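Local atomic coordinates of probable transcriptional regulator (Pseudomonas aeruginosa, PDB entry 2FBI), a protein that probably binds DNA as a dimer of winged helix-turn-helix subunits and regulates transcription as a MarR-type regulator. Residues 46-51 with 57-62; 16-21 with 38-43; 81-86 with 91-96. All coordinates share one frame; numbering follows the deposited sequence. Where two conformers were deposited one is given.

Interaction 1: residues 46-51 with 57-62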
loop_
_atom_site.group_PDB
_atom_site.type_symbol
_atom_site.label_atom_id
_atom_site.label_comp_id
_atom_site.label_asym_id
_atom_site.label_seq_id
_atom_site.Cartn_x
_atom_site.Cartn_y
_atom_site.Cartn_z
ATOM N N ARG A 46 13.998 12.181 7.246
ATOM C CA ARG A 46 14.490 12.195 8.637
ATOM C C ARG A 46 15.529 11.109 8.879
ATOM O O ARG A 46 16.668 11.386 9.226
ATOM C CB ARG A 46 13.302 12.025 9.589
ATOM C CG ARG A 46 13.657 11.943 11.088
ATOM C CD ARG A 46 14.376 13.181 11.671
ATOM N NE ARG A 46 14.516 12.939 13.145
ATOM C CZ ARG A 46 14.666 13.887 14.069
ATOM N NH1 ARG A 46 14.786 13.528 15.340
ATOM N NH2 ARG A 46 14.723 15.178 13.739
ATOM N N GLN A 47 15.136 9.866 8.636
ATOM C CA GLN A 47 15.960 8.721 8.901
ATOM C C GLN A 47 17.179 8.595 7.988
ATOM O O GLN A 47 18.260 8.242 8.462
ATOM C CB GLN A 47 15.081 7.453 8.885
ATOM C CG GLN A 47 15.758 6.113 9.313
ATOM C CD GLN A 47 16.467 6.145 10.674
ATOM O OE1 GLN A 47 16.067 6.875 11.613
ATOM N NE2 GLN A 47 17.552 5.365 10.778
ATOM N N GLN A 48 17.014 8.907 6.703
ATOM C CA GLN A 48 18.044 8.646 5.698
ATOM C C GLN A 48 18.824 9.885 5.311
ATOM O O GLN A 48 19.862 9.763 4.641
ATOM C CB GLN A 48 17.462 7.893 4.459
ATOM C CG GLN A 48 17.025 6.490 4.853
ATOM C CD GLN A 48 16.761 5.589 3.685
ATOM O OE1 GLN A 48 17.600 5.457 2.794
ATOM N NE2 GLN A 48 15.563 4.962 3.664
ATOM N N GLY A 49 18.344 11.078 5.715
ATOM C CA GLY A 49 18.998 12.352 5.311
ATOM C C GLY A 49 18.665 12.812 3.889
ATOM O O GLY A 49 17.712 12.297 3.311
ATOM N N GLU A 50 19.470 13.707 3.310
ATOM C CA GLU A 50 19.216 14.226 1.950
ATOM C C GLU A 50 19.148 13.059 0.911
ATOM O O GLU A 50 19.825 12.068 1.052
ATOM C CB GLU A 50 20.254 15.256 1.534
ATOM C CG GLU A 50 21.611 14.638 1.385
ATOM C CD GLU A 50 22.739 15.633 1.535
ATOM O OE1 GLU A 50 22.554 16.754 2.092
ATOM O OE2 GLU A 50 23.822 15.284 1.059
ATOM N N MET A 51 18.275 13.171 -0.088
ATOM C CA MET A 51 18.023 12.004 -0.954
ATOM C C MET A 51 17.707 12.518 -2.345
ATOM O O MET A 51 17.002 13.498 -2.518
ATOM C CB MET A 51 16.876 11.140 -0.351
ATOM C CG MET A 51 16.447 9.925 -1.172
ATOM S SD MET A 51 15.809 8.497 -0.282
ATOM C CE MET A 51 16.962 8.322 1.090
ATOM N N ALA A 57 11.069 8.894 -4.008
ATOM C CA ALA A 57 9.808 8.288 -4.477
ATOM C C ALA A 57 9.784 6.768 -4.378
ATOM O O ALA A 57 8.757 6.202 -3.981
ATOM C CB ALA A 57 9.438 8.758 -5.915
ATOM N N ASN A 58 10.902 6.122 -4.703
ATOM C CA ASN A 58 11.020 4.677 -4.629
ATOM C C ASN A 58 10.995 4.106 -3.216
ATOM O O ASN A 58 10.392 3.064 -2.989
ATOM C CB ASN A 58 12.274 4.191 -5.372
ATOM C CG ASN A 58 12.073 4.127 -6.884
ATOM O OD1 ASN A 58 10.956 4.258 -7.379
ATOM N ND2 ASN A 58 13.167 3.929 -7.621
ATOM N N GLN A 59 11.649 4.782 -2.277
ATOM C CA GLN A 59 11.716 4.332 -0.903
ATOM C C GLN A 59 10.442 4.656 -0.150
ATOM O O GLN A 59 9.996 3.852 0.690
ATOM C CB GLN A 59 12.870 5.037 -0.237
ATOM C CG GLN A 59 14.181 4.726 -0.900
ATOM C CD GLN A 59 15.152 4.357 0.112
ATOM O OE1 GLN A 59 14.768 3.920 1.196
ATOM N NE2 GLN A 59 16.435 4.496 -0.203
ATOM N N ALA A 60 9.882 5.828 -0.475
ATOM C CA ALA A 60 8.708 6.402 0.183
ATOM C C ALA A 60 7.473 5.820 -0.360
ATOM O O ALA A 60 6.376 6.124 0.154
ATOM C CB ALA A 60 8.659 7.929 0.009
ATOM N N CYS A 61 7.625 5.003 -1.404
ATOM C CA CYS A 61 6.514 4.329 -2.023
ATOM C C CYS A 61 5.446 5.379 -2.414
ATOM O O CYS A 61 4.327 5.412 -1.858
ATOM C CB CYS A 61 5.969 3.252 -1.073
ATOM S SG CYS A 61 7.070 1.806 -0.916
ATOM N N ILE A 62 5.840 6.258 -3.353
ATOM C CA ILE A 62 4.954 7.227 -4.003
ATOM C C ILE A 62 5.153 7.113 -5.532
ATOM O O ILE A 62 6.268 6.893 -6.007
ATOM C CB ILE A 62 5.199 8.650 -3.413
ATOM C CG1 ILE A 62 4.742 8.663 -1.936
ATOM C CG2 ILE A 62 4.468 9.714 -4.208
ATOM C CD1 ILE A 62 5.199 9.825 -1.091
#
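The carboxamides of Gln-48 and Gln-59 reach toward each other from opposite directions with their planes 57° apart, so neither amide lies flat against the other and the usual coplanar amide pair is distorted. The bond that carries the contact runs from Gln-48 NE2 to Gln-59 OE1 at 2.8 Å. Its donor sits above the carbonyl plane of Gln-59, 41° out of it, while the acceptor is only slightly tilted from the amide plane of Gln-48. The return bond, Gln-59 NE2 to Gln-48 OE1 at 3.4 Å, is weak and bent, consistent with the twist between the planes. Gln-48 reaches across with its chain extended beyond CG, whereas Gln-59 bends at chi2 (-131°) to bring its amide round. Beside this pair lies Met-51, whose SD comes within 4.1 Å of Gln-59 NE2 and whose CE lies equally near that nitrogen; this is van der Waals contact from a buried residue that also touches Ile-44. In the backbone, the chain leaves helix 36-48 at Gly-49 with positive phi, and Cys-61 does the same after helix 53-59. The backbone O of Gln-59 accepts a hydrogen bond from Gln-16 NE2 of the second subunit. The C-terminal ends of helices 36-48 and 53-59, brought together in this way, belong to the winged helix-turn-helix fold of MarR regulators, here just ahead of helix 64-76, the probable recognition helix.

Interaction 2: residues 16-21 with 38-43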
loop_
_atom_site.group_PDB
_atom_site.type_symbol
_atom_site.label_atom_id
_atom_site.label_comp_id
_atom_site.label_asym_id
_atom_site.label_seq_id
_atom_site.Cartn_x
_atom_site.Cartn_y
_atom_site.Cartn_z
ATOM N N GLN A 16 -4.259 -4.448 3.424
ATOM C CA GLN A 16 -5.308 -4.486 4.497
ATOM C C GLN A 16 -4.706 -4.431 5.903
ATOM O O GLN A 16 -5.147 -3.638 6.728
ATOM C CB GLN A 16 -6.195 -5.722 4.333
ATOM C CG GLN A 16 -6.925 -5.805 2.986
ATOM C CD GLN A 16 -7.544 -7.184 2.750
ATOM O OE1 GLN A 16 -7.005 -8.184 3.167
ATOM N NE2 GLN A 16 -8.640 -7.234 2.022
ATOM N N ALA A 17 -3.646 -5.219 6.169
ATOM C CA ALA A 17 -2.910 -5.033 7.415
ATOM C C ALA A 17 -2.411 -3.604 7.627
ATOM O O ALA A 17 -2.493 -3.091 8.750
ATOM C CB ALA A 17 -1.777 -6.044 7.573
ATOM N N ARG A 18 -1.950 -2.944 6.564
ATOM C CA ARG A 18 -1.500 -1.557 6.675
ATOM C C ARG A 18 -2.681 -0.591 6.969
ATOM O O ARG A 18 -2.495 0.407 7.674
ATOM C CB ARG A 18 -0.736 -1.092 5.397
ATOM C CG ARG A 18 -0.282 0.392 5.431
ATOM C CD ARG A 18 0.075 1.021 4.002
ATOM N NE ARG A 18 0.369 2.457 4.109
ATOM C CZ ARG A 18 -0.510 3.420 3.834
ATOM N NH1 ARG A 18 -1.744 3.126 3.435
ATOM N NH2 ARG A 18 -0.179 4.688 3.946
ATOM N N GLU A 19 -3.858 -0.865 6.416
ATOM C CA GLU A 19 -5.068 -0.020 6.692
ATOM C C GLU A 19 -5.432 -0.163 8.144
ATOM O O GLU A 19 -5.566 0.812 8.837
ATOM C CB GLU A 19 -6.259 -0.411 5.809
ATOM C CG GLU A 19 -6.123 -0.004 4.377
ATOM C CD GLU A 19 -6.029 1.525 4.214
ATOM O OE1 GLU A 19 -6.865 2.263 4.814
ATOM O OE2 GLU A 19 -5.098 1.989 3.513
ATOM N N ALA A 20 -5.510 -1.395 8.623
ATOM C CA ALA A 20 -5.601 -1.637 10.080
ATOM C C ALA A 20 -4.644 -0.776 10.946
ATOM O O ALA A 20 -5.100 0.012 11.765
ATOM C CB ALA A 20 -5.465 -3.095 10.369
ATOM N N ALA A 21 -3.330 -0.847 10.719
ATOM C CA ALA A 21 -2.395 -0.018 11.473
ATOM C C ALA A 21 -2.576 1.460 11.281
ATOM O O ALA A 21 -2.398 2.229 12.253
ATOM C CB ALA A 21 -0.909 -0.412 11.131
ATOM N N GLN A 38 2.899 12.734 2.533
ATOM C CA GLN A 38 3.795 13.700 3.135
ATOM C C GLN A 38 4.617 13.121 4.288
ATOM O O GLN A 38 5.791 13.357 4.349
ATOM C CB GLN A 38 3.000 14.907 3.675
ATOM C CG GLN A 38 2.535 15.867 2.567
ATOM C CD GLN A 38 1.525 16.864 3.104
ATOM O OE1 GLN A 38 0.910 16.626 4.142
ATOM N NE2 GLN A 38 1.384 17.997 2.435
ATOM N N TRP A 39 3.951 12.421 5.212
ATOM C CA TRP A 39 4.553 11.888 6.420
ATOM C C TRP A 39 5.616 10.791 6.033
ATOM O O TRP A 39 6.675 10.730 6.647
ATOM C CB TRP A 39 3.487 11.301 7.355
ATOM C CG TRP A 39 4.104 10.778 8.681
ATOM C CD1 TRP A 39 4.109 9.486 9.156
ATOM C CD2 TRP A 39 4.890 11.553 9.615
ATOM N NE1 TRP A 39 4.824 9.432 10.356
ATOM C CE2 TRP A 39 5.309 10.680 10.648
ATOM C CE3 TRP A 39 5.267 12.909 9.671
ATOM C CZ2 TRP A 39 6.065 11.124 11.758
ATOM C CZ3 TRP A 39 6.048 13.352 10.749
ATOM C CH2 TRP A 39 6.454 12.451 11.772
ATOM N N ARG A 40 5.303 9.936 5.025
ATOM C CA ARG A 40 6.305 8.965 4.488
ATOM C C ARG A 40 7.560 9.611 4.009
ATOM O O ARG A 40 8.659 9.122 4.255
ATOM C CB ARG A 40 5.761 8.057 3.352
ATOM C CG ARG A 40 4.629 7.192 3.860
ATOM C CD ARG A 40 4.320 5.905 3.061
ATOM N NE ARG A 40 3.925 6.153 1.684
ATOM C CZ ARG A 40 2.698 6.441 1.258
ATOM N NH1 ARG A 40 2.515 6.599 -0.052
ATOM N NH2 ARG A 40 1.660 6.610 2.104
ATOM N N VAL A 41 7.392 10.650 3.231
ATOM C CA VAL A 41 8.477 11.436 2.755
ATOM C C VAL A 41 9.288 12.061 3.927
ATOM O O VAL A 41 10.520 11.919 4.030
ATOM C CB VAL A 41 7.934 12.512 1.776
ATOM C CG1 VAL A 41 8.992 13.487 1.449
ATOM C CG2 VAL A 41 7.495 11.844 0.454
ATOM N N ILE A 42 8.590 12.710 4.840
ATOM C CA ILE A 42 9.256 13.275 6.027
ATOM C C ILE A 42 10.016 12.186 6.801
ATOM O O ILE A 42 11.186 12.364 7.138
ATOM C CB ILE A 42 8.199 13.978 6.950
ATOM C CG1 ILE A 42 7.680 15.232 6.257
ATOM C CG2 ILE A 42 8.834 14.306 8.319
ATOM C CD1 ILE A 42 6.405 15.832 6.860
ATOM N N ARG A 43 9.355 11.053 7.038
ATOM C CA ARG A 43 9.982 9.931 7.736
ATOM C C ARG A 43 11.274 9.445 7.069
ATOM O O ARG A 43 12.251 9.144 7.754
ATOM C CB ARG A 43 9.037 8.731 7.812
ATOM C CG ARG A 43 7.913 8.845 8.838
ATOM C CD ARG A 43 8.489 8.561 10.176
ATOM N NE ARG A 43 8.067 7.281 10.711
ATOM C CZ ARG A 43 8.797 6.534 11.540
ATOM N NH1 ARG A 43 8.289 5.426 12.001
ATOM N NH2 ARG A 43 10.042 6.871 11.876
#
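A contact between two like-charged side chains, Arg-18 of helix 10-22 and Arg-40 of helix 36-48, spans the gap between the N-terminal helix and the DNA-binding part of the fold. The helices themselves stay well apart, with the CA atoms of Arg-18 and Arg-40 separated by 13.3 Å, and the two long side chains alone bridge the distance. Their ends approach at 3.2 Å between Arg-18 NH2 and Arg-40 NH2, two donors that cannot bond to each other. The guanidinium planes stand at 90°, and the side chains likewise run at about a right angle. Arg-18 arrives fully stretched, with CG opposite the backbone N (chi1 178°) and the chain straight as far as NE. Arg-40 instead bends at chi3 (-61°), a turn that goes with NE donating to the backbone O of Ala-60 and NH1 to that of Cys-61 while NH2 meets Arg-18. Arg-18 has other partners too: its NH2 forms a salt bridge with Glu-36 OE2, and its NH1 lies 3.5 Å from Glu-19 OE2 in a second salt bridge. Leu-15 of the second subunit packs on Arg-18. With two carboxylates beside Arg-18 and two carbonyl oxygens bonded to Arg-40, the close approach of the two cations is probably offset electrostatically, and the contact is probably a consequence of those outer bonds.

Interaction 3: residues 81-86 with 91-96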
loop_
_atom_site.group_PDB
_atom_site.type_symbol
_atom_site.label_atom_id
_atom_site.label_comp_id
_atom_site.label_asym_id
_atom_site.label_seq_id
_atom_site.Cartn_x
_atom_site.Cartn_y
_atom_site.Cartn_z
ATOM N N ARG A 81 13.587 21.370 1.359
ATOM C CA ARG A 81 14.370 22.159 0.407
ATOM C C ARG A 81 14.792 21.237 -0.778
ATOM O O ARG A 81 15.122 20.079 -0.568
ATOM C CB ARG A 81 15.644 22.653 1.102
ATOM C CG ARG A 81 16.567 23.574 0.256
ATOM C CD ARG A 81 17.913 23.807 0.994
ATOM N NE ARG A 81 17.594 24.348 2.293
ATOM C CZ ARG A 81 17.115 25.578 2.494
ATOM N NH1 ARG A 81 16.986 26.405 1.455
ATOM N NH2 ARG A 81 16.787 25.998 3.736
ATOM N N ARG A 82 14.805 21.770 -2.003
ATOM C CA ARG A 82 15.230 21.033 -3.209
ATOM C C ARG A 82 16.379 21.769 -3.815
ATOM O O ARG A 82 16.347 22.989 -3.865
ATOM C CB ARG A 82 14.096 20.915 -4.228
ATOM C CG ARG A 82 13.104 19.845 -3.857
ATOM C CD ARG A 82 12.032 19.581 -4.935
ATOM N NE ARG A 82 11.245 20.747 -5.313
ATOM C CZ ARG A 82 10.221 20.722 -6.182
ATOM N NH1 ARG A 82 9.843 19.578 -6.775
ATOM N NH2 ARG A 82 9.545 21.849 -6.439
ATOM N N TRP A 83 17.401 21.042 -4.236
ATOM C CA TRP A 83 18.579 21.638 -4.827
ATOM C C TRP A 83 19.178 20.727 -5.872
ATOM O O TRP A 83 19.132 19.498 -5.731
ATOM C CB TRP A 83 19.665 21.932 -3.764
ATOM C CG TRP A 83 19.815 20.877 -2.666
ATOM C CD1 TRP A 83 18.977 20.695 -1.572
ATOM C CD2 TRP A 83 20.856 19.903 -2.531
ATOM N NE1 TRP A 83 19.456 19.671 -0.792
ATOM C CE2 TRP A 83 20.606 19.180 -1.355
ATOM C CE3 TRP A 83 21.979 19.563 -3.299
ATOM C CZ2 TRP A 83 21.413 18.135 -0.949
ATOM C CZ3 TRP A 83 22.790 18.527 -2.873
ATOM C CH2 TRP A 83 22.507 17.830 -1.723
ATOM N N LYS A 84 19.785 21.332 -6.884
ATOM C CA LYS A 84 20.496 20.562 -7.909
ATOM C C LYS A 84 21.877 20.159 -7.410
ATOM O O LYS A 84 22.573 20.981 -6.809
ATOM C CB LYS A 84 20.539 21.329 -9.250
ATOM C CG LYS A 84 19.184 21.282 -9.959
ATOM C CD LYS A 84 18.687 22.618 -10.497
ATOM C CE LYS A 84 18.818 22.724 -11.998
ATOM N NZ LYS A 84 19.973 23.605 -12.379
ATOM N N ALA A 85 22.248 18.898 -7.615
ATOM C CA ALA A 85 23.568 18.434 -7.250
ATOM C C ALA A 85 24.655 19.237 -7.993
ATOM O O ALA A 85 24.651 19.291 -9.239
ATOM C CB ALA A 85 23.724 16.979 -7.522
ATOM N N PRO A 86 25.578 19.872 -7.224
ATOM C CA PRO A 86 26.667 20.708 -7.779
ATOM C C PRO A 86 27.400 20.025 -8.944
ATOM O O PRO A 86 27.665 20.676 -9.979
ATOM C CB PRO A 86 27.608 20.907 -6.584
ATOM C CG PRO A 86 26.716 20.831 -5.394
ATOM C CD PRO A 86 25.616 19.832 -5.742
ATOM N N ARG A 91 20.251 16.024 -11.576
ATOM C CA ARG A 91 19.795 15.389 -10.352
ATOM C C ARG A 91 19.250 16.436 -9.393
ATOM O O ARG A 91 19.776 17.564 -9.269
ATOM C CB ARG A 91 20.926 14.627 -9.681
ATOM C CG ARG A 91 20.879 13.140 -9.937
ATOM C CD ARG A 91 21.492 12.783 -11.259
ATOM N NE ARG A 91 21.005 11.496 -11.749
ATOM C CZ ARG A 91 20.524 11.284 -12.970
ATOM N NH1 ARG A 91 20.122 10.068 -13.286
ATOM N NH2 ARG A 91 20.460 12.272 -13.869
ATOM N N VAL A 92 18.180 16.064 -8.716
ATOM C CA VAL A 92 17.608 16.929 -7.729
ATOM C C VAL A 92 17.542 16.165 -6.409
ATOM O O VAL A 92 16.892 15.116 -6.309
ATOM C CB VAL A 92 16.231 17.408 -8.150
ATOM C CG1 VAL A 92 15.591 18.222 -7.012
ATOM C CG2 VAL A 92 16.318 18.176 -9.479
ATOM N N TYR A 93 18.265 16.707 -5.434
ATOM C CA TYR A 93 18.232 16.269 -4.036
ATOM C C TYR A 93 17.243 16.990 -3.145
ATOM O O TYR A 93 16.939 18.183 -3.289
ATOM C CB TYR A 93 19.626 16.373 -3.411
ATOM C CG TYR A 93 20.469 15.250 -3.880
ATOM C CD1 TYR A 93 20.852 15.161 -5.233
ATOM C CD2 TYR A 93 20.858 14.256 -3.009
ATOM C CE1 TYR A 93 21.619 14.105 -5.672
ATOM C CE2 TYR A 93 21.645 13.216 -3.440
ATOM C CZ TYR A 93 22.008 13.146 -4.760
ATOM O OH TYR A 93 22.745 12.073 -5.176
ATOM N N VAL A 94 16.748 16.237 -2.191
ATOM C CA VAL A 94 15.742 16.759 -1.300
ATOM C C VAL A 94 16.219 16.559 0.161
ATOM O O VAL A 94 16.774 15.528 0.514
ATOM C CB VAL A 94 14.339 16.085 -1.507
ATOM C CG1 VAL A 94 13.309 16.830 -0.761
ATOM C CG2 VAL A 94 13.914 16.007 -3.006
ATOM N N ASN A 95 15.952 17.551 1.000
ATOM C CA ASN A 95 16.149 17.367 2.452
ATOM C C ASN A 95 15.130 18.109 3.335
ATOM O O ASN A 95 14.438 19.045 2.902
ATOM C CB ASN A 95 17.616 17.661 2.851
ATOM C CG ASN A 95 17.981 19.111 2.697
ATOM O OD1 ASN A 95 18.479 19.531 1.658
ATOM N ND2 ASN A 95 17.755 19.899 3.756
ATOM N N LEU A 96 14.989 17.651 4.565
ATOM C CA LEU A 96 14.115 18.399 5.502
ATOM C C LEU A 96 14.742 19.746 5.835
ATOM O O LEU A 96 15.961 19.872 5.917
ATOM C CB LEU A 96 13.869 17.592 6.766
ATOM C CG LEU A 96 12.996 16.370 6.572
ATOM C CD1 LEU A 96 13.190 15.494 7.809
ATOM C CD2 LEU A 96 11.527 16.775 6.334
#
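Trp-83 NE1 donates to Asn-95 OD1 at 2.6 Å, a short side-chain bond laid across the beta hairpin of strands 80-85 and 91-96, the wing of the winged helix-turn-helix fold. The carboxamide oxygen comes to the edge of the indole, in the ring plane, and NE1 lies almost in line with the side-chain C=O bond of Asn-95. Asn-95 is fixed from its other branch as well, since ND2 bonds to the carbonyl of Leu-96 next to it. Alongside this bond the backbones pair in antiparallel fashion: Arg-81 with Asn-95 and Trp-83 with Tyr-93 are hydrogen-bonded pairs, each closed by two N-H···O bonds, while Arg-82 with Val-94 and Lys-84 with Val-92 are non-hydrogen-bonded pairs. A longer bond, Ala-85 N to Arg-91 O at 3.3 Å, continues the pairing toward the turn. Arg-82, Lys-84, Val-92 and Val-94 share one face of the hairpin. There Arg-82 CG rests 4.0 Å from Val-94 CG2, side by side and pointing the same way, while the guanidinium goes on to a salt bridge with Glu-75. Val-94 also meets Leu-45 and Leu-71, so at this residue the face packs on helices 36-48 and 64-76. The opposite face carries Arg-81, Trp-83, Tyr-93 and Asn-95. CG of Trp-83 lies between the backbone N and the carbonyl carbon (chi1 39°), which brings the indole over Tyr-93. The two rings are near parallel, at 25°, but slid apart with little overlap; what sits over the six-membered ring of Trp-83 is Tyr-93 CB, a CH-pi contact 3.5 Å from the ring centroid.

From the N terminus, interaction 2 comes first, closing the loop through helix 26-32 that brings helix 10-22 back to helix 36-48. Interaction 1 opens further along that same helix and closes a short loop around strand 51-52 and helix 53-59; interaction 3 then closes the hairpin 80-85/91-96. The three follow in series, with none nested or crossed. They nevertheless touch in space: the Arg-40 side chain joins interaction 2 to interaction 1, where Ile-62 also packs on Val-41, and Met-51 O of interaction 1 accepts from Val-94 N, adding strand 51-52 to the wing. Helix 36-48 thus lies between the dimer-facing N-terminal helix and the hairpin.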